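Local structure of ABC transporter substrate-binding protein-branched chain amino acid transport (Streptococcus pneumoniae, 4GNR) at residues 245-259 with 334-348. The protein binds isoleucine and probably delivers branched-chain amino acids to an ABC transporter for uptake into the cell. Sequence-based numbering, arbitrary orientation. Where two conformers were deposited one is given.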
loop_
_atom_site.group_PDB
_atom_site.type_symbol
_atom_site.label_atom_id
_atom_site.label_comp_id
_atom_site.label_asym_id
_atom_site.label_seq_id
_atom_site.Cartn_x
_atom_site.Cartn_y
_atom_site.Cartn_z
ATOM N N ALA A 245 4.818 -10.025 -17.934
ATOM C CA ALA A 245 4.391 -10.132 -16.533
ATOM C C ALA A 245 3.970 -11.573 -16.185
ATOM O O ALA A 245 2.821 -11.861 -15.816
ATOM C CB ALA A 245 3.302 -9.112 -16.242
ATOM N N SER A 246 4.960 -12.456 -16.301
ATOM C CA SER A 246 4.802 -13.881 -16.011
ATOM C C SER A 246 5.865 -14.304 -15.022
ATOM O O SER A 246 6.928 -13.702 -14.935
ATOM C CB SER A 246 4.828 -14.734 -17.272
ATOM O OG SER A 246 3.697 -14.409 -18.069
ATOM N N ASN A 247 5.541 -15.320 -14.249
ATOM C CA ASN A 247 6.414 -15.824 -13.189
ATOM C C ASN A 247 6.723 -14.663 -12.197
ATOM O O ASN A 247 7.849 -14.464 -11.753
ATOM C CB ASN A 247 7.664 -16.445 -13.778
ATOM C CG ASN A 247 8.088 -17.708 -13.058
ATOM O OD1 ASN A 247 7.336 -18.251 -12.242
ATOM N ND2 ASN A 247 9.258 -18.233 -13.413
ATOM N N ILE A 248 5.671 -13.910 -11.892
ATOM C CA ILE A 248 5.710 -12.783 -10.959
ATOM C C ILE A 248 4.936 -13.175 -9.691
ATOM O O ILE A 248 3.861 -13.764 -9.767
ATOM C CB ILE A 248 5.078 -11.495 -11.551
ATOM C CG1 ILE A 248 5.656 -11.127 -12.915
ATOM C CG2 ILE A 248 5.173 -10.335 -10.581
ATOM C CD1 ILE A 248 7.140 -10.908 -12.963
ATOM N N TYR A 249 5.506 -12.849 -8.540
ATOM C CA TYR A 249 4.887 -13.130 -7.244
ATOM C C TYR A 249 4.981 -11.874 -6.411
ATOM O O TYR A 249 6.025 -11.225 -6.429
ATOM C CB TYR A 249 5.616 -14.273 -6.534
ATOM C CG TYR A 249 5.586 -15.555 -7.332
ATOM C CD1 TYR A 249 6.522 -15.778 -8.342
ATOM C CD2 TYR A 249 4.629 -16.524 -7.094
ATOM C CE1 TYR A 249 6.491 -16.921 -9.119
ATOM C CE2 TYR A 249 4.593 -17.692 -7.840
ATOM C CZ TYR A 249 5.528 -17.888 -8.853
ATOM O OH TYR A 249 5.505 -19.044 -9.619
ATOM N N PHE A 250 3.927 -11.515 -5.690
ATOM C CA PHE A 250 4.019 -10.319 -4.838
ATOM C C PHE A 250 2.988 -10.342 -3.716
ATOM O O PHE A 250 1.937 -10.982 -3.795
ATOM C CB PHE A 250 3.883 -9.001 -5.647
ATOM C CG PHE A 250 2.616 -8.903 -6.460
ATOM C CD1 PHE A 250 2.584 -9.379 -7.761
ATOM C CD2 PHE A 250 1.463 -8.318 -5.947
ATOM C CE1 PHE A 250 1.442 -9.290 -8.520
ATOM C CE2 PHE A 250 0.313 -8.231 -6.708
ATOM C CZ PHE A 250 0.304 -8.721 -7.997
ATOM N N ILE A 251 3.306 -9.589 -2.671
ATOM C CA ILE A 251 2.446 -9.476 -1.517
ATOM C C ILE A 251 1.287 -8.523 -1.764
ATOM O O ILE A 251 1.456 -7.448 -2.352
ATOM C CB ILE A 251 3.247 -8.960 -0.296
ATOM C CG1 ILE A 251 4.301 -9.998 0.066
ATOM C CG2 ILE A 251 2.324 -8.670 0.885
ATOM C CD1 ILE A 251 5.130 -9.664 1.253
ATOM N N SER A 252 0.102 -8.926 -1.297
ATOM C CA SER A 252 -1.077 -8.085 -1.370
ATOM C C SER A 252 -1.865 -8.217 -0.072
ATOM O O SER A 252 -1.788 -9.198 0.639
ATOM C CB SER A 252 -1.966 -8.454 -2.545
ATOM O OG SER A 252 -3.055 -7.572 -2.642
ATOM N N GLY A 253 -2.708 -7.237 0.196
ATOM C CA GLY A 253 -3.585 -7.244 1.369
ATOM C C GLY A 253 -5.044 -7.429 1.023
ATOM O O GLY A 253 -5.885 -7.242 1.878
ATOM N N PHE A 254 -5.321 -7.840 -0.208
ATOM C CA PHE A 254 -6.685 -8.017 -0.701
ATOM C C PHE A 254 -6.694 -9.062 -1.811
ATOM O O PHE A 254 -5.880 -9.003 -2.726
ATOM C CB PHE A 254 -7.231 -6.670 -1.265
ATOM C CG PHE A 254 -8.689 -6.726 -1.745
ATOM C CD1 PHE A 254 -9.702 -6.887 -0.827
ATOM C CD2 PHE A 254 -9.042 -6.590 -3.069
ATOM C CE1 PHE A 254 -11.030 -6.949 -1.200
ATOM C CE2 PHE A 254 -10.389 -6.636 -3.445
ATOM C CZ PHE A 254 -11.371 -6.838 -2.491
ATOM N N SER A 255 -7.609 -10.014 -1.700
ATOM C CA SER A 255 -7.766 -11.057 -2.701
ATOM C C SER A 255 -9.223 -11.295 -3.021
ATOM O O SER A 255 -10.063 -11.359 -2.143
ATOM C CB SER A 255 -7.200 -12.389 -2.226
ATOM O OG SER A 255 -7.492 -13.443 -3.142
ATOM N N THR A 256 -9.479 -11.466 -4.312
ATOM C CA THR A 256 -10.832 -11.762 -4.852
ATOM C C THR A 256 -11.127 -13.264 -5.068
ATOM O O THR A 256 -12.188 -13.637 -5.601
ATOM C CB THR A 256 -11.089 -11.128 -6.260
ATOM O OG1 THR A 256 -10.358 -11.844 -7.267
ATOM C CG2 THR A 256 -10.742 -9.681 -6.281
ATOM N N THR A 257 -10.216 -14.137 -4.668
ATOM C CA THR A 257 -10.466 -15.571 -4.845
ATOM C C THR A 257 -10.247 -16.498 -3.666
ATOM O O THR A 257 -10.948 -17.512 -3.509
ATOM C CB THR A 257 -9.531 -16.163 -5.913
ATOM O OG1 THR A 257 -8.162 -16.039 -5.496
ATOM C CG2 THR A 257 -9.755 -15.481 -7.260
ATOM N N VAL A 258 -9.259 -16.189 -2.837
ATOM C CA VAL A 258 -8.974 -17.083 -1.710
ATOM C C VAL A 258 -9.603 -16.549 -0.443
ATOM O O VAL A 258 -9.404 -15.390 -0.072
ATOM C CB VAL A 258 -7.453 -17.401 -1.516
ATOM C CG1 VAL A 258 -6.685 -16.180 -1.049
ATOM C CG2 VAL A 258 -7.287 -18.520 -0.506
ATOM N N GLU A 259 -10.382 -17.422 0.195
ATOM C CA GLU A 259 -11.090 -17.112 1.440
ATOM C C GLU A 259 -11.695 -15.722 1.300
ATOM O O GLU A 259 -11.338 -14.778 2.032
ATOM C CB GLU A 259 -10.105 -17.149 2.614
ATOM C CG GLU A 259 -9.434 -18.502 2.810
ATOM C CD GLU A 259 -8.390 -18.493 3.918
ATOM O OE1 GLU A 259 -8.004 -17.396 4.380
ATOM O OE2 GLU A 259 -7.930 -19.589 4.308
ATOM N N THR A 334 -4.315 -9.557 7.236
ATOM C CA THR A 334 -4.088 -10.742 6.412
ATOM C C THR A 334 -3.266 -10.328 5.185
ATOM O O THR A 334 -3.476 -9.269 4.577
ATOM C CB THR A 334 -5.408 -11.336 5.956
ATOM O OG1 THR A 334 -6.137 -11.729 7.124
ATOM C CG2 THR A 334 -5.218 -12.529 5.021
ATOM N N ALA A 335 -2.325 -11.185 4.825
ATOM C CA ALA A 335 -1.497 -10.987 3.645
ATOM C C ALA A 335 -1.622 -12.211 2.744
ATOM O O ALA A 335 -1.836 -13.336 3.194
ATOM C CB ALA A 335 -0.039 -10.757 4.020
ATOM N N TYR A 336 -1.466 -11.946 1.459
ATOM C CA TYR A 336 -1.493 -12.942 0.421
ATOM C C TYR A 336 -0.276 -12.811 -0.468
ATOM O O TYR A 336 0.247 -11.714 -0.675
ATOM C CB TYR A 336 -2.702 -12.718 -0.524
ATOM C CG TYR A 336 -4.027 -12.676 0.196
ATOM C CD1 TYR A 336 -4.524 -11.479 0.671
ATOM C CD2 TYR A 336 -4.784 -13.821 0.410
ATOM C CE1 TYR A 336 -5.718 -11.398 1.347
ATOM C CE2 TYR A 336 -5.989 -13.756 1.094
ATOM C CZ TYR A 336 -6.450 -12.530 1.552
ATOM O OH TYR A 336 -7.650 -12.404 2.221
ATOM N N MET A 337 0.230 -13.944 -0.945
ATOM C CA MET A 337 1.264 -13.944 -1.982
ATOM C C MET A 337 0.472 -14.266 -3.259
ATOM O O MET A 337 -0.180 -15.318 -3.361
ATOM C CB MET A 337 2.360 -14.958 -1.773
ATOM C CG MET A 337 3.463 -14.806 -2.821
ATOM S SD MET A 337 4.435 -13.281 -2.716
ATOM C CE MET A 337 5.485 -13.643 -1.289
ATOM N N MET A 338 0.510 -13.341 -4.207
ATOM C CA MET A 338 -0.182 -13.448 -5.479
ATOM C C MET A 338 0.745 -14.067 -6.521
ATOM O O MET A 338 1.916 -13.743 -6.575
ATOM C CB MET A 338 -0.587 -12.037 -5.978
ATOM C CG MET A 338 -1.275 -11.184 -4.932
ATOM S SD MET A 338 -2.892 -11.784 -4.447
ATOM C CE MET A 338 -3.951 -10.684 -5.370
ATOM N N THR A 339 0.195 -14.966 -7.337
ATOM C CA THR A 339 0.890 -15.594 -8.464
ATOM C C THR A 339 0.306 -14.955 -9.738
ATOM O O THR A 339 -0.903 -15.043 -9.980
ATOM C CB THR A 339 0.623 -17.096 -8.535
ATOM O OG1 THR A 339 1.188 -17.732 -7.385
ATOM C CG2 THR A 339 1.258 -17.715 -9.805
ATOM N N MET A 340 1.172 -14.340 -10.536
ATOM C CA MET A 340 0.776 -13.659 -11.756
ATOM C C MET A 340 1.446 -14.222 -13.005
ATOM O O MET A 340 2.661 -14.422 -13.037
ATOM C CB MET A 340 1.101 -12.150 -11.634
ATOM C CG MET A 340 0.973 -11.351 -12.938
ATOM S SD MET A 340 1.321 -9.579 -12.754
ATOM C CE MET A 340 -0.173 -9.017 -11.933
ATOM N N ASN A 341 0.625 -14.454 -14.026
ATOM C CA ASN A 341 1.084 -14.919 -15.345
ATOM C C ASN A 341 0.278 -14.156 -16.392
ATOM O O ASN A 341 -0.921 -13.953 -16.241
ATOM C CB ASN A 341 1.002 -16.429 -15.528
ATOM C CG ASN A 341 2.061 -17.137 -14.746
ATOM O OD1 ASN A 341 3.248 -16.930 -14.983
ATOM N ND2 ASN A 341 1.652 -17.991 -13.817
ATOM N N ASN A 342 0.970 -13.735 -17.441
ATOM C CA ASN A 342 0.370 -12.970 -18.539
ATOM C C ASN A 342 -0.340 -11.706 -17.994
ATOM O O ASN A 342 -1.350 -11.257 -18.538
ATOM C CB ASN A 342 -0.593 -13.855 -19.347
ATOM C CG ASN A 342 -0.997 -13.241 -20.684
ATOM O OD1 ASN A 342 -0.261 -12.448 -21.271
ATOM N ND2 ASN A 342 -2.142 -13.669 -21.202
ATOM N N GLY A 343 0.198 -11.150 -16.905
ATOM C CA GLY A 343 -0.351 -9.940 -16.285
ATOM C C GLY A 343 -1.625 -10.092 -15.484
ATOM O O GLY A 343 -2.245 -9.098 -15.115
ATOM N N LYS A 344 -1.994 -11.339 -15.210
ATOM C CA LYS A 344 -3.198 -11.644 -14.443
ATOM C C LYS A 344 -2.872 -12.489 -13.238
ATOM O O LYS A 344 -2.057 -13.401 -13.283
ATOM C CB LYS A 344 -4.202 -12.415 -15.293
ATOM C CG LYS A 344 -4.601 -11.690 -16.554
ATOM C CD LYS A 344 -5.500 -12.557 -17.417
ATOM C CE LYS A 344 -5.855 -11.879 -18.734
ATOM N NZ LYS A 344 -6.697 -12.764 -19.596
ATOM N N VAL A 345 -3.550 -12.183 -12.145
ATOM C CA VAL A 345 -3.389 -12.951 -10.907
ATOM C C VAL A 345 -4.186 -14.248 -11.084
ATOM O O VAL A 345 -5.409 -14.230 -11.266
ATOM C CB VAL A 345 -3.800 -12.177 -9.651
ATOM C CG1 VAL A 345 -3.788 -13.078 -8.425
ATOM C CG2 VAL A 345 -2.869 -10.987 -9.450
ATOM N N GLU A 346 -3.484 -15.362 -11.012
ATOM C CA GLU A 346 -4.091 -16.677 -11.187
ATOM C C GLU A 346 -4.304 -17.434 -9.887
ATOM O O GLU A 346 -5.209 -18.274 -9.795
ATOM C CB GLU A 346 -3.218 -17.507 -12.148
ATOM C CG GLU A 346 -3.200 -16.953 -13.588
ATOM C CD GLU A 346 -2.306 -17.732 -14.545
ATOM O OE1 GLU A 346 -1.342 -18.385 -14.084
ATOM O OE2 GLU A 346 -2.552 -17.652 -15.765
ATOM N N ALA A 347 -3.565 -17.045 -8.858
ATOM C CA ALA A 347 -3.617 -17.733 -7.566
ATOM C C ALA A 347 -3.228 -16.769 -6.465
ATOM O O ALA A 347 -2.509 -15.801 -6.704
ATOM C CB ALA A 347 -2.676 -18.954 -7.538
ATOM N N ALA A 348 -3.759 -17.022 -5.281
ATOM C CA ALA A 348 -3.450 -16.238 -4.098
ATOM C C ALA A 348 -3.307 -17.248 -2.952
ATOM O O ALA A 348 -4.072 -18.211 -2.868
ATOM C CB ALA A 348 -4.540 -15.203 -3.787
HETATM O O HOH W 1 3.731 -19.097 -12.078
HETATM O O HOH W 2 -4.635 -6.733 4.451
HETATM O O HOH W 3 -8.947 -10.194 0.835
HETATM O O HOH W 4 -6.702 -18.542 -5.421
#
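Ile248, Phe250 and Ser252 form hydrogen-bonded antiparallel pairs with Met340, Met338 and Tyr336, joining strand 248-252 to the C-terminal beta hairpin (strands 335-341 and 344-351) in the mixed sheet of one lobe of this periplasmic-binding-protein fold. Each pair exchanges two N-H···O=C bonds; Met338 N to Phe250 O, at 2.8 Å, is nearly straight (176°). The N-H and C=O groups of Tyr249 and Ile251 point the other way, where strand 225-227 and Asn232 supply partners.

At the start of the strand Asn247 and Ile248 both face Met340, a G1 beta bulge, and here side-chain acceptors join the backbone bonds. Asn247 N donates to Asn341 OD1 (2.9 Å), approaching from above the amide plane. The same amide's ND2 reaches Glu346 OE1 and a water shared with Tyr249 OH, so both the oxygen and the nitrogen of the Asn341 side-chain amide have partners. At the type I' turn of the hairpin, Asn342 N donates to Ser246 OG (2.9 Å) and Gly343 N to Ala245 O.

On the Phe250 face, Met338 CB lies over the phenyl ring, offset toward its rim, while Met340 CE meets the edge. Phe250 CG sits between its own N and carbonyl carbon (chi1 56°), which brings the ring over toward these methionines. Ser252 OG, on this same face, is hydrogen-bonded to Asn232 OD1.

After Gly253 the chain wraps around Tyr336, whose OH shares a water with Ser255 N. With OG anti to N (chi1 173°), Ser255 turns its hydroxyl toward the following backbone, accepting from Thr257 N (ST turn) and Val258 N (ST motif), and Ser255 CB rests 3.7 Å from the centroid of the Tyr336 ring, almost directly above it.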